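Local coordinates for protein oxidized polyvinyl alcohol hydrolase (Pseudomonas sp. VM15C, PDB 3WWC) that hydrolyses beta-diketones such as 4,6-nonanedione and oxidized polyvinyl alcohol, the latter in the second step of polyvinyl alcohol degradation, at residues Ser278-Ala281 and Gly282-Phe286; Ser299-Gly302 and His303-Pro306; Ala224-Thr228 and Lys229-Gly233. The protein carries 1 engineered substitution. All blocks are in the same frame, centred on the assembly; numbering follows the deposited sequence.

How the contacts relate
Along the chain the order is contact 3, contact 1, contact 2, and all three lie in the second half of an alpha/beta-hydrolase-like domain. Contact 3 is the surface turn that leaves helix 216-225 on the way to strand 247-253. Contact 1 lies within helix 275-288, which links parallel strands 247-253 and 292-298, and contact 2 is the loop that leaves the second of these. Contacts 1 and 3 touch, their centres about 8 Å apart, through the side-chain amide of Asn284. Contact 2 stands apart, its centre about 18 Å from contact 1 and 23 Å from contact 3, and is the one that reaches the butanoic acid pocket.

Contact 1 of 3, residues Ser278-Ala281 and Gly282-Phe286; sequences STQA and GSNFF
Gln280 and Asn284 meet because CG of Gln280 stands opposite its backbone N (chi1 -178°) and the chain then bends at chi2, which brings NE2 to Asn284, while CG of Asn284 stands anti to its own carbonyl carbon and leans back toward the preceding turn. The result is an i to i+4 side-chain pair on helix 275-288, the helix of the beta-alpha-beta crossover between parallel strands 247-253 and 292-298 in an alpha/beta-hydrolase-like fold. Gln280 NE2 donates to Asn284 OD1 at 3.0 Å. The N-H points at the oxygen almost straight, 163°, and OD1 lies in the plane of the glutamine amide. The two amide planes are turned 41° against each other, so the chains meet at NE2 and OD1 and not flat on one another. Outside the pair, Asn284 ND2 donates to the carbonyls of Pro227 and Lys229 and Gln280 NE2 also reaches Phe349 O, which fixes the rotation of both amides.

A second polar link runs one residue shorter. Ser283 OG donates to Gln280 O at 2.8 Å. The same carbonyl takes the backbone N of Asn284 at 2.9 Å, so two donors grip one buried oxygen. Ser283, possibly part of a charge relay as in relatives, has its hydroxyl bonded here to its own helix and to the backbone N of Phe349. Regular helical bonds flank these links: Ser283 N to Thr279 O measures 2.9 Å, and Phe285 N reaches Ala281 O at 3.1 Å. Beyond them, CB of Phe285 approaches Ala281 O to 3.8 Å.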
loop_
_atom_site.group_PDB
_atom_site.type_symbol
_atom_site.label_atom_id
_atom_site.label_comp_id
_atom_site.label_asym_id
_atom_site.label_seq_id
_atom_site.Cartn_x
_atom_site.Cartn_y
_atom_site.Cartn_z
ATOM N N SER A 278 7.162 4.451 -10.905
ATOM C CA SER A 278 5.911 4.084 -10.263
ATOM C C SER A 278 5.511 5.032 -9.155
ATOM O O SER A 278 4.311 5.301 -9.014
ATOM C CB SER A 278 5.957 2.651 -9.778
ATOM O OG SER A 278 6.991 2.483 -8.852
ATOM N N THR A 279 6.465 5.548 -8.366
ATOM C CA THR A 279 6.089 6.537 -7.370
ATOM C C THR A 279 5.700 7.840 -8.105
ATOM O O THR A 279 4.785 8.545 -7.721
ATOM C CB THR A 279 7.207 6.767 -6.341
ATOM O OG1 THR A 279 8.421 7.197 -7.019
ATOM C CG2 THR A 279 7.435 5.497 -5.510
ATOM N N GLN A 280 6.395 8.184 -9.176
ATOM C CA GLN A 280 6.029 9.386 -9.928
ATOM C C GLN A 280 4.616 9.214 -10.460
ATOM O O GLN A 280 3.792 10.111 -10.312
ATOM C CB GLN A 280 6.968 9.595 -11.144
ATOM C CG GLN A 280 6.646 10.839 -11.918
ATOM C CD GLN A 280 7.088 12.099 -11.167
ATOM O OE1 GLN A 280 8.281 12.279 -10.890
ATOM N NE2 GLN A 280 6.126 12.965 -10.826
ATOM N N ALA A 281 4.347 8.084 -11.123
ATOM C CA ALA A 281 3.032 7.890 -11.693
ATOM C C ALA A 281 1.930 7.954 -10.666
ATOM O O ALA A 281 0.853 8.553 -10.881
ATOM C CB ALA A 281 2.978 6.535 -12.434
ATOM N N GLY A 282 2.134 7.304 -9.526
ATOM C CA GLY A 282 1.080 7.360 -8.534
ATOM C C GLY A 282 0.914 8.769 -8.029
ATOM O O GLY A 282 -0.206 9.214 -7.822
ATOM N N SER A 283 2.022 9.506 -7.847
ATOM C CA SER A 283 1.895 10.883 -7.362
ATOM C C SER A 283 1.176 11.772 -8.377
ATOM O O SER A 283 0.437 12.665 -7.991
ATOM C CB SER A 283 3.290 11.474 -7.001
ATOM O OG SER A 283 3.975 11.942 -8.174
ATOM N N ASN A 284 1.317 11.478 -9.661
ATOM C CA ASN A 284 0.645 12.325 -10.656
ATOM C C ASN A 284 -0.863 12.063 -10.595
ATOM O O ASN A 284 -1.682 12.994 -10.632
ATOM C CB ASN A 284 1.146 11.965 -12.071
ATOM C CG ASN A 284 2.609 12.331 -12.283
ATOM O OD1 ASN A 284 3.234 12.984 -11.443
ATOM N ND2 ASN A 284 3.154 11.933 -13.427
ATOM N N PHE A 285 -1.249 10.797 -10.472
ATOM C CA PHE A 285 -2.667 10.507 -10.433
ATOM C C PHE A 285 -3.319 11.063 -9.200
ATOM O O PHE A 285 -4.375 11.713 -9.290
ATOM C CB PHE A 285 -2.906 8.987 -10.491
ATOM C CG PHE A 285 -4.340 8.606 -10.324
ATOM C CD1 PHE A 285 -5.183 8.592 -11.416
ATOM C CD2 PHE A 285 -4.861 8.348 -9.051
ATOM C CE1 PHE A 285 -6.534 8.343 -11.248
ATOM C CE2 PHE A 285 -6.217 8.096 -8.875
ATOM C CZ PHE A 285 -7.041 8.098 -9.966
ATOM N N PHE A 286 -2.709 10.829 -8.030
ATOM C CA PHE A 286 -3.366 11.280 -6.806
ATOM C C PHE A 286 -3.321 12.791 -6.632
ATOM O O PHE A 286 -4.237 13.362 -6.082
ATOM C CB PHE A 286 -2.782 10.549 -5.575
ATOM C CG PHE A 286 -3.181 9.109 -5.521
ATOM C CD1 PHE A 286 -4.534 8.761 -5.346
ATOM C CD2 PHE A 286 -2.217 8.090 -5.608
ATOM C CE1 PHE A 286 -4.918 7.411 -5.257
ATOM C CE2 PHE A 286 -2.595 6.743 -5.516
ATOM C CZ PHE A 286 -3.947 6.403 -5.341
#

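Contact 2 of 3, residues Ser299-Gly302 and His303-Pro306; sequences STHG and HMWP
His301 and Pro306 meet through a CH-pi contact: CA of Pro306 lies 3.8 Å from the centroid of the imidazole, 16° off its normal and displaced toward the rim. The ring arrives there because CG of His301 sits between the backbone N and the carbonyl carbon (chi1 65°), which folds the imidazole back over the chain that follows.

Polar approaches gather at the edge of the same ring. Met304 O lies near the ring plane, 3.0 Å from His301 NE2. Water 1 is 2.8 Å from that nitrogen and donates to Gly302 O at 2.6 Å, and it weakly accepts from Met304 N, so the water bridges 299-302 and 303-306. This loop follows strand 292-298, the position from which alpha/beta hydrolases present their catalytic histidine. His303 in it fits that role, since ND1 bonds Asp258 OD1, NE2 bonds the bound butanoic acid, and the engineered Ala177, the presumed nucleophile position, lies beside it.

Replacing His301 with an alanine would probably leave water 1 without its imidazole partner and open a gap beneath CA of Pro306.

Van der Waals contacts come from Met304, whose CG lies 3.9 Å from His301 CD2 and whose SD stands 3.8 Å from His301 O. Gly302 has a positive phi, 95°, and a CB there would be jammed against the carbonyl oxygen of His301.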
loop_
_atom_site.group_PDB
_atom_site.type_symbol
_atom_site.label_atom_id
_atom_site.label_comp_id
_atom_site.label_asym_id
_atom_site.label_seq_id
_atom_site.Cartn_x
_atom_site.Cartn_y
_atom_site.Cartn_z
ATOM N N SER A 299 13.420 9.645 0.163
ATOM C CA SER A 299 14.480 9.312 1.101
ATOM C C SER A 299 15.634 8.654 0.311
ATOM O O SER A 299 15.632 8.640 -0.918
ATOM C CB SER A 299 14.014 8.408 2.247
ATOM O OG SER A 299 15.055 8.341 3.245
ATOM N N THR A 300 16.605 8.072 1.015
ATOM C CA THR A 300 17.766 7.534 0.312
ATOM C C THR A 300 18.117 6.160 0.757
ATOM O O THR A 300 19.254 5.697 0.551
ATOM C CB THR A 300 18.984 8.430 0.600
ATOM O OG1 THR A 300 19.118 8.550 2.028
ATOM C CG2 THR A 300 18.801 9.815 -0.002
ATOM N N HIS A 301 17.173 5.482 1.367
ATOM C CA HIS A 301 17.419 4.165 1.907
ATOM C C HIS A 301 17.279 2.989 0.949
ATOM O O HIS A 301 17.553 1.843 1.348
ATOM C CB HIS A 301 16.462 3.934 3.052
ATOM C CG HIS A 301 15.028 3.894 2.615
ATOM N ND1 HIS A 301 14.364 5.016 2.167
ATOM C CD2 HIS A 301 14.171 2.866 2.463
ATOM C CE1 HIS A 301 13.154 4.679 1.751
ATOM N NE2 HIS A 301 13.018 3.376 1.909
ATOM N N GLY A 302 16.777 3.242 -0.262
ATOM C CA GLY A 302 16.629 2.176 -1.235
ATOM C C GLY A 302 15.272 1.524 -1.294
ATOM O O GLY A 302 14.207 2.193 -1.204
ATOM N N HIS A 303 15.269 0.206 -1.454
ATOM C CA HIS A 303 14.027 -0.530 -1.544
ATOM C C HIS A 303 13.856 -1.433 -0.340
ATOM O O HIS A 303 14.153 -2.649 -0.402
ATOM C CB HIS A 303 14.014 -1.399 -2.799
ATOM C CG HIS A 303 12.655 -1.921 -3.153
ATOM N ND1 HIS A 303 11.616 -1.094 -3.522
ATOM C CD2 HIS A 303 12.163 -3.185 -3.201
ATOM C CE1 HIS A 303 10.540 -1.826 -3.785
ATOM N NE2 HIS A 303 10.854 -3.099 -3.603
ATOM N N MET A 304 13.439 -0.841 0.765
ATOM C CA MET A 304 13.193 -1.555 2.016
ATOM C C MET A 304 12.410 -0.578 2.874
ATOM O O MET A 304 12.189 0.547 2.458
ATOM C CB MET A 304 14.502 -1.944 2.715
ATOM C CG MET A 304 15.442 -0.830 2.841
ATOM S SD MET A 304 17.168 -1.403 3.227
ATOM C CE MET A 304 16.910 -2.678 4.192
ATOM N N TRP A 305 11.930 -1.011 4.016
ATOM C CA TRP A 305 11.187 -0.065 4.848
ATOM C C TRP A 305 12.131 1.072 5.183
ATOM O O TRP A 305 13.318 0.840 5.399
ATOM C CB TRP A 305 10.772 -0.747 6.153
ATOM C CG TRP A 305 9.682 0.021 6.853
ATOM C CD1 TRP A 305 9.825 1.093 7.736
ATOM C CD2 TRP A 305 8.294 -0.133 6.621
ATOM N NE1 TRP A 305 8.599 1.594 8.033
ATOM C CE2 TRP A 305 7.632 0.866 7.361
ATOM C CE3 TRP A 305 7.541 -1.025 5.855
ATOM C CZ2 TRP A 305 6.230 1.023 7.352
ATOM C CZ3 TRP A 305 6.162 -0.894 5.836
ATOM C CH2 TRP A 305 5.505 0.144 6.589
ATOM N N PRO A 306 11.633 2.306 5.290
ATOM C CA PRO A 306 12.429 3.505 5.630
ATOM C C PRO A 306 13.394 3.132 6.754
ATOM O O PRO A 306 12.978 2.630 7.803
ATOM C CB PRO A 306 11.350 4.491 6.076
ATOM C CG PRO A 306 10.306 4.242 4.942
ATOM C CD PRO A 306 10.247 2.682 4.933
HETATM O O HOH W 1 11.850 1.945 -0.235
#

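Contact 3 of 3, residues Ala224-Thr228 and Lys229-Gly233; sequences AAAPT and KIHQG
Lys229 lays its aliphatic chain over Ala226 and His231 at once: CG lies 3.5 Å from Ala226 CB, and CD sits 3.6 Å above the His231 ring plane, over its centre. A first torsion of 70° followed by bends at chi2 and chi3 produces this course, and the ammonium end continues to a salt bridge with Asp209.

Close to the lysine CG, Ala226 O accepts from two donors. Lys229 N reaches it at 3.3 Å with an almost straight N-H (170°), closing a type I beta turn from Ala226 to Lys229, but from well above the carbonyl plane. His231 NE2 comes from the opposite face at 2.9 Å, with the oxygen close to the plane of the imidazole. The oxygen is thus clamped between the turn and the side chain beyond it, and this bond sets the rotation of the His231 ring.

The turn follows directly on helix 216-225 and sends the chain toward strand 247-253. On its flank Ile230 packs against Phe285 and Ala288 of helix 275-288, which seats this surface turn beside that helix.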
loop_
_atom_site.group_PDB
_atom_site.type_symbol
_atom_site.label_atom_id
_atom_site.label_comp_id
_atom_site.label_asym_id
_atom_site.label_seq_id
_atom_site.Cartn_x
_atom_site.Cartn_y
_atom_site.Cartn_z
ATOM N N ALA A 224 9.488 8.211 -18.274
ATOM C CA ALA A 224 10.605 9.139 -18.515
ATOM C C ALA A 224 10.264 10.081 -19.663
ATOM O O ALA A 224 10.680 11.230 -19.660
ATOM C CB ALA A 224 11.861 8.373 -18.839
ATOM N N ALA A 225 9.500 9.620 -20.648
ATOM C CA ALA A 225 9.129 10.478 -21.774
ATOM C C ALA A 225 7.981 11.439 -21.470
ATOM O O ALA A 225 7.805 12.452 -22.141
ATOM C CB ALA A 225 8.769 9.625 -22.949
ATOM N N ALA A 226 7.189 11.158 -20.439
ATOM C CA ALA A 226 6.066 12.019 -20.074
ATOM C C ALA A 226 5.940 11.944 -18.553
ATOM O O ALA A 226 4.975 11.406 -18.001
ATOM C CB ALA A 226 4.807 11.501 -20.719
ATOM N N PRO A 227 6.890 12.539 -17.851
ATOM C CA PRO A 227 6.866 12.467 -16.393
ATOM C C PRO A 227 5.786 13.150 -15.629
ATOM O O PRO A 227 5.587 12.814 -14.429
ATOM C CB PRO A 227 8.250 12.956 -15.979
ATOM C CG PRO A 227 8.667 13.844 -17.110
ATOM C CD PRO A 227 8.069 13.272 -18.356
ATOM N N THR A 228 5.063 14.063 -16.267
ATOM C CA THR A 228 4.038 14.783 -15.549
ATOM C C THR A 228 2.673 14.308 -15.965
ATOM O O THR A 228 1.683 14.842 -15.500
ATOM C CB THR A 228 4.078 16.320 -15.806
ATOM O OG1 THR A 228 3.761 16.584 -17.179
ATOM C CG2 THR A 228 5.442 16.898 -15.436
ATOM N N LYS A 229 2.591 13.295 -16.811
ATOM C CA LYS A 229 1.239 12.950 -17.169
ATOM C C LYS A 229 0.656 11.824 -16.322
ATOM O O LYS A 229 1.383 11.115 -15.629
ATOM C CB LYS A 229 1.197 12.580 -18.619
ATOM C CG LYS A 229 1.835 11.354 -18.875
ATOM C CD LYS A 229 0.737 10.471 -19.401
ATOM C CE LYS A 229 1.007 10.007 -20.806
ATOM N NZ LYS A 229 -0.115 9.047 -21.087
ATOM N N ILE A 230 -0.651 11.682 -16.392
ATOM C CA ILE A 230 -1.306 10.590 -15.702
ATOM C C ILE A 230 -1.170 9.353 -16.581
ATOM O O ILE A 230 -1.604 9.316 -17.732
ATOM C CB ILE A 230 -2.762 10.925 -15.413
ATOM C CG1 ILE A 230 -2.811 12.015 -14.326
ATOM C CG2 ILE A 230 -3.502 9.689 -14.854
ATOM C CD1 ILE A 230 -4.207 12.674 -14.203
ATOM N N HIS A 231 -0.534 8.328 -16.035
ATOM C CA HIS A 231 -0.321 7.054 -16.726
ATOM C C HIS A 231 -1.240 5.985 -16.167
ATOM O O HIS A 231 -1.448 5.871 -14.947
ATOM C CB HIS A 231 1.097 6.529 -16.505
ATOM C CG HIS A 231 2.147 7.363 -17.154
ATOM N ND1 HIS A 231 2.611 7.101 -18.433
ATOM C CD2 HIS A 231 2.769 8.491 -16.736
ATOM C CE1 HIS A 231 3.472 8.047 -18.769
ATOM N NE2 HIS A 231 3.589 8.893 -17.765
ATOM N N GLN A 232 -1.851 5.243 -17.071
ATOM C CA GLN A 232 -2.672 4.090 -16.682
ATOM C C GLN A 232 -1.728 3.038 -16.118
ATOM O O GLN A 232 -0.521 3.100 -16.311
ATOM C CB GLN A 232 -3.364 3.516 -17.922
ATOM C CG GLN A 232 -4.278 4.538 -18.607
ATOM C CD GLN A 232 -5.435 4.927 -17.730
ATOM O OE1 GLN A 232 -6.065 4.069 -17.111
ATOM N NE2 GLN A 232 -5.710 6.212 -17.643
ATOM N N GLY A 233 -2.264 2.064 -15.384
ATOM C CA GLY A 233 -1.402 0.985 -14.890
ATOM C C GLY A 233 -2.177 -0.259 -14.468
ATOM O O GLY A 233 -3.337 -0.171 -14.052
#